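Long-range contact in probable quinone reductase Qor (NADPH:quinone reductase) (Zeta-crystallin homolog protein) (PDB 4RVU), which probably reduces quinones by passing electrons to them from NADPH, which it binds in the cleft between its two domains: residues A112-A126 and F291-V303. Residues are numbered along the deposited sequence; the frame is centred on the assembly and turned at random.
Sequences AKVPDDVTSEVAASA and FDAINSEAITVAV. Unlike the reference sequence in segment 291-303: Asn295 (reference Gly).
Phe291 lays one face of its ring against Pro115. With CG anti to the carbonyl carbon (chi1 -75°), the ring leaves helix 280-295 toward the loop after strand 111-113. Phe291 CB comes within 4.1 Å of Pro115 CG. Around the ring, CG and CD1 lie beneath the proline's CG and CD, and Pro115 CD sits 3.7 Å from the centroid of the Phe291 ring, only 12° off its normal, a CH-pi contact. Farther out, Phe291 CE1 also comes near Val118 CG1, while CE2 meets Ala112 CB at the ring's edge. Val92 of the neighbouring strand touches the phenyl group as well.

The second patch is aliphatic. Ala126 CB nestles against Val301 CG2 at 3.8 Å and also meets Ile294 CD1, so the end of helix 280-295 and the chain after it both close on Ala126. Val301 CG1, anti to the backbone N, instead reaches Ser125 CB at 3.7 Å. Ser125 OG turns back to donate to Glu121 O at 2.9 Å, presenting its oxygen to Val303 CG2. Glu121 lends its CB to that same methyl, its carboxylate being salt-bridged to Arg306.

No hydrogen bond joins the segments; apolar packing holds helix 280-295 and the chain after it against the loop following strand 111-113 and the first turns of helix 120-140, where the GroES-like part leads toward the Rossmann part, as in the medium-chain dehydrogenase/reductase fold.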
ATOM      1  N   ALA A 112     -24.448  -5.340  16.377  1.00 16.64           N
ATOM      2  CA  ALA A 112     -25.442  -5.806  15.410  1.00 16.67           C
ATOM      3  C   ALA A 112     -26.420  -6.764  16.062  1.00 16.76           C
ATOM      4  O   ALA A 112     -26.038  -7.556  16.933  1.00 16.78           O
ATOM      5  CB  ALA A 112     -24.755  -6.496  14.234  1.00 16.60           C
ATOM      6  N   LYS A 113     -27.678  -6.706  15.629  1.00 19.21           N
ATOM      7  CA  LYS A 113     -28.652  -7.722  16.018  1.00 19.40           C
ATOM      8  C   LYS A 113     -28.293  -9.033  15.359  1.00 19.46           C
ATOM      9  O   LYS A 113     -27.939  -9.058  14.183  1.00 20.41           O
ATOM     10  CB  LYS A 113     -30.067  -7.316  15.588  1.00 20.39           C
ATOM     11  CG  LYS A 113     -30.668  -6.162  16.389  1.00 21.24           C
ATOM     12  CD  LYS A 113     -32.027  -5.744  15.818  1.00 24.14           C
ATOM     13  CE  LYS A 113     -32.636  -4.584  16.599  1.00 24.23           C
ATOM     14  NZ  LYS A 113     -34.001  -4.216  16.109  1.00 24.66           N
ATOM     15  N   VAL A 114     -28.388 -10.127  16.110  1.00 16.92           N
ATOM     16  CA  VAL A 114     -28.119 -11.451  15.575  1.00 17.22           C
ATOM     17  C   VAL A 114     -29.406 -11.986  14.946  1.00 17.97           C
ATOM     18  O   VAL A 114     -30.475 -11.865  15.539  1.00 17.17           O
ATOM     19  CB  VAL A 114     -27.636 -12.398  16.691  1.00 17.49           C
ATOM     20  CG1 VAL A 114     -27.318 -13.781  16.137  1.00 17.20           C
ATOM     21  CG2 VAL A 114     -26.401 -11.798  17.379  1.00 17.45           C
ATOM     22  N   PRO A 115     -29.315 -12.531  13.724  1.00 16.92           N
ATOM     23  CA  PRO A 115     -30.480 -13.111  13.045  1.00 16.97           C
ATOM     24  C   PRO A 115     -31.035 -14.276  13.867  1.00 17.05           C
ATOM     25  O   PRO A 115     -30.278 -14.932  14.593  1.00 17.04           O
ATOM     26  CB  PRO A 115     -29.893 -13.614  11.721  1.00 17.19           C
ATOM     27  CG  PRO A 115     -28.690 -12.747  11.489  1.00 16.83           C
ATOM     28  CD  PRO A 115     -28.114 -12.546  12.867  1.00 16.82           C
ATOM     29  N   ASP A 116     -32.333 -14.530  13.770  1.00 21.71           N
ATOM     30  CA  ASP A 116     -32.943 -15.544  14.621  1.00 20.91           C
ATOM     31  C   ASP A 116     -32.460 -16.970  14.337  1.00 21.59           C
ATOM     32  O   ASP A 116     -32.601 -17.851  15.187  1.00 22.24           O
ATOM     33  CB  ASP A 116     -34.469 -15.475  14.527  1.00 22.10           C
ATOM     34  CG  ASP A 116     -35.045 -14.249  15.211  1.00 23.84           C
ATOM     35  OD1 ASP A 116     -34.397 -13.711  16.138  1.00 23.46           O
ATOM     36  OD2 ASP A 116     -36.160 -13.838  14.824  1.00 24.57           O
ATOM     37  N   ASP A 117     -31.881 -17.198  13.161  1.00 19.42           N
ATOM     38  CA  ASP A 117     -31.411 -18.540  12.798  1.00 19.47           C
ATOM     39  C   ASP A 117     -29.916 -18.757  13.071  1.00 19.68           C
ATOM     40  O   ASP A 117     -29.345 -19.788  12.685  1.00 19.81           O
ATOM     41  CB  ASP A 117     -31.711 -18.836  11.327  1.00 19.59           C
ATOM     42  CG  ASP A 117     -30.955 -17.920  10.383  1.00 20.33           C
ATOM     43  OD1 ASP A 117     -30.792 -16.722  10.698  1.00 20.41           O
ATOM     44  OD2 ASP A 117     -30.515 -18.404   9.327  1.00 21.25           O
ATOM     45  N   VAL A 118     -29.283 -17.790  13.732  1.00 17.01           N
ATOM     46  CA  VAL A 118     -27.854 -17.870  14.053  1.00 16.95           C
ATOM     47  C   VAL A 118     -27.682 -18.006  15.566  1.00 16.99           C
ATOM     48  O   VAL A 118     -28.235 -17.204  16.337  1.00 17.04           O
ATOM     49  CB  VAL A 118     -27.105 -16.605  13.547  1.00 16.87           C
ATOM     50  CG1 VAL A 118     -25.627 -16.646  13.952  1.00 16.81           C
ATOM     51  CG2 VAL A 118     -27.232 -16.487  12.026  1.00 16.82           C
ATOM     52  N   THR A 119     -26.955 -19.035  16.005  1.00 16.99           N
ATOM     53  CA  THR A 119     -26.740 -19.223  17.436  1.00 17.04           C
ATOM     54  C   THR A 119     -25.765 -18.193  17.971  1.00 16.98           C
ATOM     55  O   THR A 119     -24.985 -17.581  17.223  1.00 16.91           O
ATOM     56  CB  THR A 119     -26.180 -20.610  17.801  1.00 17.05           C
ATOM     57  OG1 THR A 119     -24.866 -20.747  17.246  1.00 16.96           O
ATOM     58  CG2 THR A 119     -27.077 -21.730  17.287  1.00 17.10           C
ATOM     59  N   SER A 120     -25.805 -18.004  19.282  1.00 17.03           N
ATOM     60  CA  SER A 120     -24.930 -17.025  19.916  1.00 16.99           C
ATOM     61  C   SER A 120     -23.464 -17.446  19.796  1.00 16.92           C
ATOM     62  O   SER A 120     -22.593 -16.595  19.614  1.00 16.85           O
ATOM     63  CB  SER A 120     -25.341 -16.829  21.372  1.00 17.06           C
ATOM     64  OG  SER A 120     -26.667 -16.322  21.444  1.00 17.12           O
ATOM     65  N   GLU A 121     -23.194 -18.751  19.881  1.00 20.12           N
ATOM     66  CA  GLU A 121     -21.835 -19.265  19.700  1.00 20.03           C
ATOM     67  C   GLU A 121     -21.290 -18.968  18.311  1.00 20.19           C
ATOM     68  O   GLU A 121     -20.136 -18.554  18.157  1.00 20.21           O
ATOM     69  CB  GLU A 121     -21.798 -20.783  19.878  1.00 21.65           C
ATOM     70  CG  GLU A 121     -21.793 -21.275  21.301  1.00 23.73           C
ATOM     71  CD  GLU A 121     -21.652 -22.782  21.346  1.00 22.84           C
ATOM     72  OE1 GLU A 121     -21.946 -23.439  20.321  1.00 25.06           O
ATOM     73  OE2 GLU A 121     -21.260 -23.310  22.404  1.00 27.04           O
ATOM     74  N   VAL A 122     -22.113 -19.196  17.289  1.00 16.80           N
ATOM     75  CA  VAL A 122     -21.693 -18.885  15.920  1.00 16.72           C
ATOM     76  C   VAL A 122     -21.479 -17.382  15.740  1.00 16.68           C
ATOM     77  O   VAL A 122     -20.492 -16.963  15.146  1.00 16.60           O
ATOM     78  CB  VAL A 122     -22.685 -19.444  14.879  1.00 16.75           C
ATOM     79  CG1 VAL A 122     -22.379 -18.894  13.501  1.00 16.67           C
ATOM     80  CG2 VAL A 122     -22.602 -20.977  14.861  1.00 16.78           C
ATOM     81  N   ALA A 123     -22.380 -16.563  16.274  1.00 16.72           N
ATOM     82  CA  ALA A 123     -22.218 -15.108  16.194  1.00 16.68           C
ATOM     83  C   ALA A 123     -20.897 -14.634  16.815  1.00 16.63           C
ATOM     84  O   ALA A 123     -20.208 -13.770  16.260  1.00 16.56           O
ATOM     85  CB  ALA A 123     -23.409 -14.398  16.847  1.00 16.75           C
ATOM     86  N   ALA A 124     -20.531 -15.197  17.961  1.00 16.66           N
ATOM     87  CA  ALA A 124     -19.292 -14.794  18.645  1.00 16.62           C
ATOM     88  C   ALA A 124     -18.079 -15.446  18.016  1.00 16.56           C
ATOM     89  O   ALA A 124     -16.934 -15.106  18.343  1.00 16.51           O
ATOM     90  CB  ALA A 124     -19.358 -15.128  20.140  1.00 16.68           C
ATOM     91  N   SER A 125     -18.328 -16.391  17.117  1.00 16.56           N
ATOM     92  CA  SER A 125     -17.269 -16.974  16.307  1.00 16.49           C
ATOM     93  C   SER A 125     -17.046 -16.137  15.055  1.00 16.42           C
ATOM     94  O   SER A 125     -15.957 -16.139  14.483  1.00 16.35           O
ATOM     95  CB  SER A 125     -17.646 -18.391  15.881  1.00 16.53           C
ATOM     96  OG  SER A 125     -17.563 -19.300  16.960  1.00 16.58           O
ATOM     97  N   ALA A 126     -18.086 -15.425  14.634  1.00 16.44           N
ATOM     98  CA  ALA A 126     -18.140 -14.880  13.276  1.00 16.38           C
ATOM     99  C   ALA A 126     -17.873 -13.388  13.156  1.00 16.34           C
ATOM    100  O   ALA A 126     -17.283 -12.952  12.168  1.00 16.27           O
ATOM    101  CB  ALA A 126     -19.488 -15.210  12.636  1.00 16.43           C
ATOM    102  N   PHE A 291     -23.703 -11.374   7.494  1.00 18.35           N
ATOM    103  CA  PHE A 291     -24.829 -12.254   7.810  1.00 18.02           C
ATOM    104  C   PHE A 291     -25.556 -12.726   6.558  1.00 18.85           C
ATOM    105  O   PHE A 291     -26.107 -13.829   6.539  1.00 18.35           O
ATOM    106  CB  PHE A 291     -25.791 -11.619   8.823  1.00 18.43           C
ATOM    107  CG  PHE A 291     -25.259 -11.619  10.231  1.00 18.20           C
ATOM    108  CD1 PHE A 291     -24.964 -12.816  10.867  1.00 18.78           C
ATOM    109  CD2 PHE A 291     -25.049 -10.426  10.911  1.00 19.73           C
ATOM    110  CE1 PHE A 291     -24.465 -12.829  12.158  1.00 19.19           C
ATOM    111  CE2 PHE A 291     -24.551 -10.425  12.205  1.00 19.65           C
ATOM    112  CZ  PHE A 291     -24.256 -11.626  12.830  1.00 20.07           C
ATOM    113  N   ASP A 292     -25.529 -11.916   5.501  1.00 23.22           N
ATOM    114  CA  ASP A 292     -26.036 -12.371   4.202  1.00 24.30           C
ATOM    115  C   ASP A 292     -25.257 -13.587   3.690  1.00 23.26           C
ATOM    116  O   ASP A 292     -25.845 -14.572   3.230  1.00 23.77           O
ATOM    117  CB  ASP A 292     -25.981 -11.242   3.164  1.00 23.54           C
ATOM    118  CG  ASP A 292     -27.002 -10.145   3.432  1.00 25.81           C
ATOM    119  OD1 ASP A 292     -27.839 -10.307   4.345  1.00 27.73           O
ATOM    120  OD2 ASP A 292     -26.963  -9.118   2.718  1.00 27.83           O
ATOM    121  N   ALA A 293     -23.933 -13.515   3.785  1.00 20.68           N
ATOM    122  CA  ALA A 293     -23.056 -14.600   3.338  1.00 21.18           C
ATOM    123  C   ALA A 293     -23.251 -15.862   4.182  1.00 21.01           C
ATOM    124  O   ALA A 293     -23.281 -16.975   3.651  1.00 21.69           O
ATOM    125  CB  ALA A 293     -21.592 -14.152   3.360  1.00 20.76           C
ATOM    126  N   ILE A 294     -23.372 -15.719   5.470  1.00 18.67           N
ATOM    127  CA  ILE A 294     -23.648 -16.856   6.314  1.00 18.36           C
ATOM    128  C   ILE A 294     -25.002 -17.490   5.958  1.00 19.39           C
ATOM    129  O   ILE A 294     -25.148 -18.679   5.880  1.00 19.84           O
ATOM    130  CB  ILE A 294     -23.661 -16.407   7.773  1.00 19.80           C
ATOM    131  CG1 ILE A 294     -22.265 -16.049   8.217  1.00 19.55           C
ATOM    132  CG2 ILE A 294     -24.247 -17.460   8.704  1.00 19.60           C
ATOM    133  CD1 ILE A 294     -22.203 -15.547   9.613  1.00 19.35           C
ATOM    134  N   ASN A 295     -26.033 -16.669   5.812  1.00 29.63           N
ATOM    135  CA  ASN A 295     -27.356 -17.253   5.556  1.00 30.19           C
ATOM    136  C   ASN A 295     -27.553 -17.811   4.167  1.00 30.80           C
ATOM    137  O   ASN A 295     -28.421 -18.609   4.003  1.00 30.59           O
ATOM    138  CB  ASN A 295     -28.535 -16.388   5.962  1.00 40.11           C
ATOM    139  CG  ASN A 295     -29.874 -17.205   6.260  1.00 40.21           C
ATOM    140  OD1 ASN A 295     -29.908 -18.475   6.312  1.00 40.24           O
ATOM    141  ND2 ASN A 295     -30.962 -16.461   6.448  1.00 40.26           N
ATOM    142  N   SER A 296     -26.731 -17.406   3.204  1.00 23.20           N
ATOM    143  CA  SER A 296     -26.807 -18.069   1.902  1.00 23.83           C
ATOM    144  C   SER A 296     -25.873 -19.272   1.831  1.00 23.88           C
ATOM    145  O   SER A 296     -25.828 -19.983   0.818  1.00 25.27           O
ATOM    146  CB  SER A 296     -26.473 -17.086   0.781  1.00 24.15           C
ATOM    147  OG  SER A 296     -25.101 -16.716   0.798  1.00 23.34           O
ATOM    148  N   GLU A 297     -25.139 -19.499   2.917  1.00 23.65           N
ATOM    149  CA  GLU A 297     -24.108 -20.536   2.987  1.00 24.14           C
ATOM    150  C   GLU A 297     -22.974 -20.275   2.000  1.00 24.46           C
ATOM    151  O   GLU A 297     -22.259 -21.198   1.601  1.00 24.65           O
ATOM    152  CB  GLU A 297     -24.702 -21.946   2.820  1.00 25.28           C
ATOM    153  CG  GLU A 297     -25.651 -22.343   3.941  1.00 25.48           C
ATOM    154  CD  GLU A 297     -26.144 -23.781   3.829  1.00 28.17           C
ATOM    155  OE1 GLU A 297     -27.239 -23.993   3.276  1.00 29.27           O
ATOM    156  OE2 GLU A 297     -25.436 -24.692   4.301  1.00 29.53           O
ATOM    157  N   ALA A 298     -22.819 -19.013   1.611  1.00 22.92           N
ATOM    158  CA  ALA A 298     -21.614 -18.568   0.908  1.00 22.95           C
ATOM    159  C   ALA A 298     -20.419 -18.839   1.809  1.00 22.46           C
ATOM    160  O   ALA A 298     -19.335 -19.199   1.347  1.00 22.67           O
ATOM    161  CB  ALA A 298     -21.696 -17.092   0.575  1.00 22.87           C
ATOM    162  N   ILE A 299     -20.626 -18.644   3.109  1.00 19.21           N
ATOM    163  CA  ILE A 299     -19.669 -19.084   4.114  1.00 19.02           C
ATOM    164  C   ILE A 299     -20.419 -19.803   5.223  1.00 19.21           C
ATOM    165  O   ILE A 299     -21.627 -19.596   5.408  1.00 19.25           O
ATOM    166  CB  ILE A 299     -18.868 -17.918   4.735  1.00 18.97           C
ATOM    167  CG1 ILE A 299     -19.745 -17.075   5.660  1.00 19.31           C
ATOM    168  CG2 ILE A 299     -18.177 -17.063   3.654  1.00 18.85           C
ATOM    169  CD1 ILE A 299     -18.990 -15.946   6.355  1.00 19.78           C
ATOM    170  N   THR A 300     -19.705 -20.657   5.948  1.00 18.50           N
ATOM    171  CA  THR A 300     -20.234 -21.296   7.148  1.00 18.73           C
ATOM    172  C   THR A 300     -19.189 -21.156   8.246  1.00 18.32           C
ATOM    173  O   THR A 300     -18.079 -21.668   8.121  1.00 18.61           O
ATOM    174  CB  THR A 300     -20.549 -22.787   6.905  1.00 18.66           C
ATOM    175  OG1 THR A 300     -21.588 -22.902   5.921  1.00 20.06           O
ATOM    176  CG2 THR A 300     -21.012 -23.475   8.204  1.00 18.90           C
ATOM    177  N   VAL A 301     -19.538 -20.451   9.323  1.00 17.70           N
ATOM    178  CA  VAL A 301     -18.592 -20.229  10.410  1.00 17.73           C
ATOM    179  C   VAL A 301     -18.799 -21.283  11.474  1.00 18.18           C
ATOM    180  O   VAL A 301     -19.802 -21.259  12.187  1.00 17.87           O
ATOM    181  CB  VAL A 301     -18.745 -18.839  11.027  1.00 17.00           C
ATOM    182  CG1 VAL A 301     -17.733 -18.653  12.163  1.00 17.73           C
ATOM    183  CG2 VAL A 301     -18.545 -17.758   9.959  1.00 17.55           C
ATOM    184  N   ALA A 302     -17.860 -22.216  11.577  1.00 18.21           N
ATOM    185  CA  ALA A 302     -17.983 -23.302  12.549  1.00 19.76           C
ATOM    186  C   ALA A 302     -17.453 -22.823  13.891  1.00 19.07           C
ATOM    187  O   ALA A 302     -16.616 -21.921  13.947  1.00 19.28           O
ATOM    188  CB  ALA A 302     -17.211 -24.521  12.081  1.00 20.22           C
ATOM    189  N   VAL A 303     -17.944 -23.408  14.975  1.00 19.31           N
ATOM    190  CA  VAL A 303     -17.356 -23.126  16.282  1.00 19.24           C
ATOM    191  C   VAL A 303     -16.196 -24.096  16.471  1.00 20.40           C
ATOM    192  O   VAL A 303     -16.416 -25.285  16.718  1.00 19.73           O
ATOM    193  CB  VAL A 303     -18.380 -23.301  17.417  1.00 20.25           C
ATOM    194  CG1 VAL A 303     -17.741 -22.964  18.763  1.00 19.59           C
ATOM    195  CG2 VAL A 303     -19.595 -22.417  17.167  1.00 19.79           C
TER